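Local coordinates for protein beta-lactamase (Sphaerobacter thermophilus, PDB 4EWF) that probably hydrolyses the amide of beta-lactam rings to give substituted beta-amino acids, as a serine hydrolase of the class-A beta-lactamase family, at residues L246-L249 with H250-E253; G252-A255 with I256-T260. All coordinates share one frame; numbering follows the deposited sequence.

Contact 1. Residues L246-L249 with H250-E253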
ATOM      1  N   LEU A 246      -6.763 -10.033  13.695  1.00 21.78           N
ATOM      2  CA  LEU A 246      -7.664 -11.075  13.199  1.00 25.33           C
ATOM      3  C   LEU A 246      -7.031 -12.433  13.511  1.00 28.12           C
ATOM      4  O   LEU A 246      -5.862 -12.499  13.888  1.00 24.24           O
ATOM      5  CB  LEU A 246      -7.943 -10.920  11.701  1.00 25.15           C
ATOM      6  CG  LEU A 246      -8.561  -9.600  11.216  1.00 37.77           C
ATOM      7  CD1 LEU A 246      -9.360  -9.791   9.924  1.00 26.65           C
ATOM      8  CD2 LEU A 246      -9.412  -8.974  12.273  1.00 32.37           C
ATOM      9  N   PRO A 247      -7.796 -13.521  13.367  1.00 26.96           N
ATOM     10  CA  PRO A 247      -7.269 -14.802  13.862  1.00 29.24           C
ATOM     11  C   PRO A 247      -5.972 -15.278  13.203  1.00 27.01           C
ATOM     12  O   PRO A 247      -5.135 -15.877  13.875  1.00 30.45           O
ATOM     13  CB  PRO A 247      -8.412 -15.772  13.579  1.00 31.00           C
ATOM     14  CG  PRO A 247      -9.643 -14.904  13.699  1.00 25.91           C
ATOM     15  CD  PRO A 247      -9.231 -13.612  13.036  1.00 23.21           C
ATOM     16  N   ASP A 248      -5.800 -15.012  11.917  1.00 22.89           N
ATOM     17  CA  ASP A 248      -4.613 -15.477  11.207  1.00 25.52           C
ATOM     18  C   ASP A 248      -4.514 -14.795   9.857  1.00 28.09           C
ATOM     19  O   ASP A 248      -5.379 -13.997   9.490  1.00 22.84           O
ATOM     20  CB  ASP A 248      -4.628 -17.013  11.031  1.00 23.12           C
ATOM     21  CG  ASP A 248      -5.982 -17.543  10.545  1.00 33.61           C
ATOM     22  OD1 ASP A 248      -6.611 -16.911   9.658  1.00 28.48           O
ATOM     23  OD2 ASP A 248      -6.425 -18.593  11.056  1.00 44.21           O
ATOM     24  N   LEU A 249      -3.451 -15.109   9.122  1.00 27.76           N
ATOM     25  CA  LEU A 249      -3.223 -14.497   7.825  1.00 26.85           C
ATOM     26  C   LEU A 249      -4.423 -14.715   6.896  1.00 23.21           C
ATOM     27  O   LEU A 249      -4.897 -13.779   6.255  1.00 24.01           O
ATOM     28  CB  LEU A 249      -1.941 -15.046   7.191  1.00 26.52           C
ATOM     29  CG  LEU A 249      -1.713 -14.669   5.723  1.00 20.98           C
ATOM     30  CD1 LEU A 249      -1.492 -13.152   5.583  1.00 22.48           C
ATOM     31  CD2 LEU A 249      -0.538 -15.485   5.122  1.00 29.32           C
ATOM     32  N   HIS A 250      -4.907 -15.953   6.826  1.00 22.21           N
ATOM     33  CA  HIS A 250      -6.046 -16.267   5.970  1.00 24.79           C
ATOM     34  C   HIS A 250      -7.252 -15.372   6.290  1.00 24.26           C
ATOM     35  O   HIS A 250      -7.926 -14.861   5.389  1.00 24.17           O
ATOM     36  CB  HIS A 250      -6.451 -17.725   6.140  1.00 20.07           C
ATOM     37  CG  HIS A 250      -7.760 -18.062   5.495  1.00 31.77           C
ATOM     38  ND1 HIS A 250      -8.961 -18.021   6.178  1.00 34.78           N
ATOM     39  CD2 HIS A 250      -8.060 -18.439   4.228  1.00 33.14           C
ATOM     40  CE1 HIS A 250      -9.943 -18.356   5.358  1.00 38.22           C
ATOM     41  NE2 HIS A 250      -9.425 -18.614   4.169  1.00 34.82           N
ATOM     42  N   ALA A 251      -7.528 -15.186   7.576  1.00 22.43           N
ATOM     43  CA  ALA A 251      -8.680 -14.382   7.967  1.00 25.48           C
ATOM     44  C   ALA A 251      -8.489 -12.920   7.553  1.00 25.52           C
ATOM     45  O   ALA A 251      -9.431 -12.246   7.124  1.00 23.78           O
ATOM     46  CB  ALA A 251      -8.930 -14.492   9.468  1.00 25.48           C
ATOM     47  N   GLY A 252      -7.268 -12.424   7.699  1.00 20.88           N
ATOM     48  CA  GLY A 252      -6.965 -11.061   7.303  1.00 19.27           C
ATOM     49  C   GLY A 252      -7.164 -10.842   5.804  1.00 21.03           C
ATOM     50  O   GLY A 252      -7.816  -9.889   5.385  1.00 22.43           O
ATOM     51  N   GLU A 253      -6.607 -11.734   4.997  1.00 18.56           N
ATOM     52  CA  GLU A 253      -6.743 -11.617   3.552  1.00 21.70           C
ATOM     53  C   GLU A 253      -8.204 -11.738   3.121  1.00 20.99           C
ATOM     54  O   GLU A 253      -8.677 -10.943   2.313  1.00 20.95           O
ATOM     55  CB  GLU A 253      -5.838 -12.615   2.823  1.00 17.40           C
ATOM     56  CG  GLU A 253      -4.346 -12.373   3.181  1.00 18.75           C
ATOM     57  CD  GLU A 253      -3.368 -13.075   2.250  1.00 24.61           C
ATOM     58  OE1 GLU A 253      -3.520 -14.306   2.021  1.00 21.36           O
ATOM     59  OE2 GLU A 253      -2.443 -12.384   1.752  1.00 21.10           O
TER
HETATM   60  O   HOH W   1      -8.962 -18.054   9.002  1.00 36.66           O

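Contact 2. Residues G252-A255 with I256-T260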
ATOM      1  N   GLY A 252      -7.268 -12.424   7.699  1.00 20.88           N
ATOM      2  CA  GLY A 252      -6.965 -11.061   7.303  1.00 19.27           C
ATOM      3  C   GLY A 252      -7.164 -10.842   5.804  1.00 21.03           C
ATOM      4  O   GLY A 252      -7.816  -9.889   5.385  1.00 22.43           O
ATOM      5  N   GLU A 253      -6.607 -11.734   4.997  1.00 18.56           N
ATOM      6  CA  GLU A 253      -6.743 -11.617   3.552  1.00 21.70           C
ATOM      7  C   GLU A 253      -8.204 -11.738   3.121  1.00 20.99           C
ATOM      8  O   GLU A 253      -8.677 -10.943   2.313  1.00 20.95           O
ATOM      9  CB  GLU A 253      -5.838 -12.615   2.823  1.00 17.40           C
ATOM     10  CG  GLU A 253      -4.346 -12.373   3.181  1.00 18.75           C
ATOM     11  CD  GLU A 253      -3.368 -13.075   2.250  1.00 24.61           C
ATOM     12  OE1 GLU A 253      -3.520 -14.306   2.021  1.00 21.36           O
ATOM     13  OE2 GLU A 253      -2.443 -12.384   1.752  1.00 21.10           O
ATOM     14  N   GLN A 254      -8.924 -12.700   3.686  1.00 23.91           N
ATOM     15  CA  GLN A 254     -10.338 -12.874   3.346  1.00 26.33           C
ATOM     16  C   GLN A 254     -11.173 -11.622   3.679  1.00 24.55           C
ATOM     17  O   GLN A 254     -12.060 -11.226   2.915  1.00 23.05           O
ATOM     18  CB  GLN A 254     -10.904 -14.107   4.059  1.00 26.63           C
ATOM     19  CG  GLN A 254     -12.382 -14.350   3.805  1.00 34.90           C
ATOM     20  CD  GLN A 254     -12.638 -15.737   3.258  1.00 58.21           C
ATOM     21  OE1 GLN A 254     -12.670 -15.944   2.041  1.00 60.22           O
ATOM     22  NE2 GLN A 254     -12.802 -16.708   4.159  1.00 63.33           N
ATOM     23  N   ALA A 255     -10.892 -11.008   4.824  1.00 21.45           N
ATOM     24  CA  ALA A 255     -11.616  -9.816   5.243  1.00 25.22           C
ATOM     25  C   ALA A 255     -11.428  -8.673   4.252  1.00 22.49           C
ATOM     26  O   ALA A 255     -12.387  -8.025   3.865  1.00 18.27           O
ATOM     27  CB  ALA A 255     -11.168  -9.381   6.641  1.00 20.68           C
ATOM     28  N   ILE A 256     -10.187  -8.414   3.857  1.00 20.20           N
ATOM     29  CA  ILE A 256      -9.933  -7.346   2.905  1.00 21.47           C
ATOM     30  C   ILE A 256     -10.615  -7.636   1.566  1.00 20.82           C
ATOM     31  O   ILE A 256     -11.236  -6.753   0.990  1.00 19.21           O
ATOM     32  CB  ILE A 256      -8.423  -7.083   2.707  1.00 21.57           C
ATOM     33  CG1 ILE A 256      -7.800  -6.670   4.050  1.00 25.47           C
ATOM     34  CG2 ILE A 256      -8.222  -5.980   1.669  1.00 15.69           C
ATOM     35  CD1 ILE A 256      -6.269  -6.575   4.070  1.00 25.04           C
ATOM     36  N   GLY A 257     -10.509  -8.868   1.078  1.00 18.50           N
ATOM     37  CA  GLY A 257     -11.183  -9.245  -0.160  1.00 21.91           C
ATOM     38  C   GLY A 257     -12.695  -9.031  -0.092  1.00 22.23           C
ATOM     39  O   GLY A 257     -13.300  -8.493  -1.030  1.00 19.15           O
ATOM     40  N   ASP A 258     -13.307  -9.437   1.021  1.00 18.39           N
ATOM     41  CA  ASP A 258     -14.771  -9.308   1.201  1.00 20.13           C
ATOM     42  C   ASP A 258     -15.223  -7.850   1.312  1.00 19.02           C
ATOM     43  O   ASP A 258     -16.261  -7.444   0.781  1.00 20.27           O
ATOM     44  CB  ASP A 258     -15.233 -10.068   2.453  1.00 27.06           C
ATOM     45  CG  ASP A 258     -15.216 -11.586   2.265  1.00 42.81           C
ATOM     46  OD1 ASP A 258     -15.178 -12.050   1.106  1.00 48.09           O
ATOM     47  OD2 ASP A 258     -15.249 -12.316   3.280  1.00 53.38           O
ATOM     48  N   ILE A 259     -14.462  -7.067   2.056  1.00 17.65           N
ATOM     49  CA  ILE A 259     -14.778  -5.646   2.189  1.00 17.17           C
ATOM     50  C   ILE A 259     -14.690  -4.950   0.816  1.00 19.96           C
ATOM     51  O   ILE A 259     -15.574  -4.167   0.437  1.00 18.41           O
ATOM     52  CB  ILE A 259     -13.814  -4.999   3.199  1.00 17.56           C
ATOM     53  CG1 ILE A 259     -14.174  -5.455   4.619  1.00 18.20           C
ATOM     54  CG2 ILE A 259     -13.844  -3.475   3.082  1.00 21.82           C
ATOM     55  CD1 ILE A 259     -13.054  -5.162   5.660  1.00 21.28           C
ATOM     56  N   THR A 260     -13.618  -5.249   0.075  1.00 18.87           N
ATOM     57  CA  THR A 260     -13.400  -4.696  -1.261  1.00 21.21           C
ATOM     58  C   THR A 260     -14.512  -5.114  -2.244  1.00 22.38           C
ATOM     59  O   THR A 260     -15.080  -4.299  -2.984  1.00 23.15           O
ATOM     60  CB  THR A 260     -11.988  -5.122  -1.804  1.00 17.94           C
ATOM     61  OG1 THR A 260     -10.964  -4.613  -0.946  1.00 22.98           O
ATOM     62  CG2 THR A 260     -11.760  -4.609  -3.222  1.00 20.37           C
TER

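Contact 1. Residues L246-L249 with H250-E253
Leu246 reaches forward from the loop to the first turn of the helix that follows: its CD1 lies 3.7 Å from Ala251 O and about as far from Gly252 CA, against backbone that carries no side chain at the glycine. Pro247 comes next and touches the same turn through one ring carbon, Pro247 CD lying 3.7 Å from Ala251 CB. Asp248 is the N-cap. With CG placed between its own backbone N and carbonyl carbon (chi1 46°), the carboxylate folds back over the helix start, and Asp248 OD1 accepts from Ala251 N at 2.9 Å with an N-H...O angle of 152°. Asp248 OD1 also accepts from a water, 2.7 Å away, and that water is also hydrogen-bonded to His250 ND1, tying the imidazole to the cap. The carbonyl of Asp248 opens the regular helical ladder by receiving Gly252 N, 3.0 Å from Asp248 O. One step on, Leu249 O accepts Glu253 N in a nearly straight bond, while Leu249 CD1 rests 3.8 Å from Glu253 CG. The carboxylate of Glu253 itself is engaged by Arg200 in a salt bridge and by Asn197. This capped turn starts helix 249-266 just after strand 235-244; Leu249 and Glu253 both touch Val224 of strand 223-232, and Pro247 meets Thr24 in the loop beyond helix 12-22.

Contact 2. Residues G252-A255 with I256-T260
Gln254 and Asp258, one helical turn apart, lean past each other at a slant with their flat ends almost parallel, the amide and carboxylate planes only 11° apart. Their touch is between the Gln254 methylene CG and the carboxylate oxygen OD2 of Asp258, 3.6 Å apart. The Gln254 amide has its polar partner in Arg203, which is hydrogen-bonded to Gln254 OE1, while Asp258 OD1 has a long, weak ion pair with Arg261. Gln254 gets there with CG swung anti to its backbone N (chi1 178°) and a kink at chi2, whereas Asp258 CG stays beside its own N, bringing Asp258 CG to 3.2 Å from Gln254 O.

The two isoleucines instead lay their CG1 branches back along the helix. CG1 of Ile256 sits 3.5 Å from Gly252 O, and that of Ile259 comes to 3.2 Å from Ala255 O. They face different neighbours: Ile256 packs on Val224, Val241 and Thr243 of the sheet, Ile259 on Ala17 and Val18 of helix 12-22, where Ala255 also touches Ala21.

Thr260 turns its hydroxyl back to Ile256 O, with OG1 at 2.9 Å and donating from above the carbonyl plane; the backbone N of Thr260 reaches this oxygen from the opposite face. Two donors thus grip Ile256 O, and the hydroxyl of buried Thr260 spends its proton within its own helix, on the side facing Val239 and Ile230. Four further backbone bonds, from Ile256 N to Gly252 O through Ile259 N to Ala255 O, pair the peptide groups, so the buried faces can be apolar while charge and amide stay on the partly exposed flank.

In the fold
Both contacts belong to helix 249-266, the C-terminal helix that packs on one face of the five-stranded antiparallel sheet beside helix 12-22. Contact 1 comes first in the chain, at the surface where strand 235-244 gives way to the helix; contact 2 continues directly along it into buried surroundings. Their centres are about 9 Å apart, and they share Gly252 and Glu253. A direct touch joins them too, Leu246 CD1 lying 3.8 Å from Ala255 CB. Together they take the chain from the capped, solvent-facing start of the helix to the part that packs on the sheet on one side and meets helix 12-22 on another, in the alpha/beta portion of a class-A beta-lactamase fold.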